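Yersinopine synthase (Yersinia pestis, PDB 6C4M) catalyses the NADPH-dependent reductive condensation of pyruvate with an amino-acid-derived intermediate, the last step in making the metallophore yersinopine. Local coordinates at residues E161-L165 with L247-E251. Residues are numbered along the deposited sequence; the frame is centred on the assembly and turned at random.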
loop_
_atom_site.group_PDB
_atom_site.type_symbol
_atom_site.label_atom_id
_atom_site.label_comp_id
_atom_site.label_asym_id
_atom_site.label_seq_id
_atom_site.Cartn_x
_atom_site.Cartn_y
_atom_site.Cartn_z
ATOM N N GLU A 161 39.988 -0.708 23.554
ATOM C CA GLU A 161 38.559 -0.479 23.685
ATOM C C GLU A 161 37.852 -0.803 22.368
ATOM O O GLU A 161 38.252 -0.321 21.302
ATOM C CB GLU A 161 38.310 0.971 24.117
ATOM C CG GLU A 161 36.836 1.311 24.368
ATOM C CD GLU A 161 36.658 2.672 25.049
ATOM O OE1 GLU A 161 37.701 3.304 25.368
ATOM O OE2 GLU A 161 35.486 3.103 25.267
ATOM N N VAL A 162 36.836 -1.660 22.436
ATOM C CA VAL A 162 36.061 -2.072 21.260
ATOM C C VAL A 162 34.709 -1.389 21.336
ATOM O O VAL A 162 33.986 -1.555 22.320
ATOM C CB VAL A 162 35.895 -3.598 21.182
ATOM C CG1 VAL A 162 35.044 -3.973 20.001
ATOM C CG2 VAL A 162 37.264 -4.263 21.077
ATOM N N ILE A 163 34.378 -0.606 20.311
ATOM C CA ILE A 163 33.128 0.134 20.264
ATOM C C ILE A 163 32.356 -0.265 19.010
ATOM O O ILE A 163 32.842 -0.097 17.884
ATOM C CB ILE A 163 33.369 1.652 20.312
ATOM C CG1 ILE A 163 33.930 2.066 21.686
ATOM C CG2 ILE A 163 32.075 2.392 20.076
ATOM C CD1 ILE A 163 34.346 3.496 21.753
ATOM N N SER A 164 31.156 -0.796 19.214
ATOM C CA SER A 164 30.171 -1.035 18.160
ATOM C C SER A 164 29.164 0.108 18.067
ATOM O O SER A 164 28.520 0.454 19.060
ATOM C CB SER A 164 29.399 -2.324 18.420
ATOM O OG SER A 164 30.098 -3.469 17.995
ATOM N N LEU A 165 29.024 0.671 16.869
ATOM C CA LEU A 165 27.933 1.570 16.524
ATOM C C LEU A 165 26.846 0.778 15.815
ATOM O O LEU A 165 27.145 -0.043 14.947
ATOM C CB LEU A 165 28.422 2.703 15.623
ATOM C CG LEU A 165 29.511 3.595 16.251
ATOM C CD1 LEU A 165 30.327 4.244 15.175
ATOM C CD2 LEU A 165 28.873 4.628 17.132
ATOM N N LEU A 247 28.111 -4.754 24.000
ATOM C CA LEU A 247 28.230 -4.600 22.555
ATOM C C LEU A 247 26.968 -5.103 21.859
ATOM O O LEU A 247 26.392 -4.408 21.019
ATOM C CB LEU A 247 29.470 -5.352 22.047
ATOM C CG LEU A 247 30.771 -4.753 22.603
ATOM C CD1 LEU A 247 31.914 -5.786 22.649
ATOM C CD2 LEU A 247 31.174 -3.490 21.787
ATOM N N LEU A 248 26.490 -6.282 22.246
ATOM C CA LEU A 248 25.293 -6.842 21.613
ATOM C C LEU A 248 24.076 -5.959 21.865
ATOM O O LEU A 248 23.209 -5.829 20.990
ATOM C CB LEU A 248 25.057 -8.247 22.146
ATOM C CG LEU A 248 24.506 -9.408 21.324
ATOM C CD1 LEU A 248 24.958 -9.448 19.849
ATOM C CD2 LEU A 248 24.960 -10.659 22.052
ATOM N N ALA A 249 24.005 -5.330 23.044
ATOM C CA ALA A 249 22.876 -4.484 23.380
ATOM C C ALA A 249 22.833 -3.214 22.546
ATOM O O ALA A 249 21.801 -2.541 22.534
ATOM C CB ALA A 249 22.894 -4.120 24.857
ATOM N N ALA A 250 23.926 -2.859 21.869
ATOM C CA ALA A 250 23.873 -1.820 20.842
ATOM C C ALA A 250 23.628 -2.415 19.452
ATOM O O ALA A 250 22.872 -1.836 18.659
ATOM C CB ALA A 250 25.173 -1.017 20.809
ATOM N N GLU A 251 24.255 -3.570 19.161
ATOM C CA GLU A 251 24.220 -4.144 17.820
ATOM C C GLU A 251 22.811 -4.610 17.461
ATOM O O GLU A 251 22.462 -4.712 16.282
ATOM C CB GLU A 251 25.213 -5.319 17.737
ATOM C CG GLU A 251 26.690 -4.906 17.809
ATOM C CD GLU A 251 27.657 -6.026 18.229
ATOM O OE1 GLU A 251 27.229 -7.130 18.634
ATOM O OE2 GLU A 251 28.900 -5.786 18.183
#
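S164 and E251 meet through a short hydrogen bond: the serine hydroxyl OG donates to OE2 of the carboxylate at 2.6 Å. The bond uses the anti lone pair of OE2, turned away from OE1, with the serine lying beside the CG end of the carboxylate. On the helix side, E251 leaves the backbone with CG beside its own N (chi1 -69°) and then runs extended, which brings the carboxylate across to the strand although its CB starts off neither toward nor away from it. Both carboxylate oxygens are engaged further: the backbone N of G145 also bonds OE2 and that of G143 bonds OE1. S164 OG is also hydrogen-bonded to S140 OG. This buried negative group is thus held by backbone amides at and just before the N-terminal end of helix 144-154 as well as by the strand, and the two amides probably help to stabilise its charge.

Alongside, L247 lays one branch against the strand backbone. Its CD2 sits 3.5 Å from V162 O and also touches S164 N. Looser apolar contact joins CD2 to V162 CG1 at 4.3 Å. A250 adds its methyl, CB lying 4.1 Å from S164 O. Strand 161-165 and the short helix run nearly parallel, their axes 17° apart. The arrangement joins an inner strand of the Rossmann-type NADP-binding sheet, parallel to strand 134-137, to the helix that follows strand 240-243.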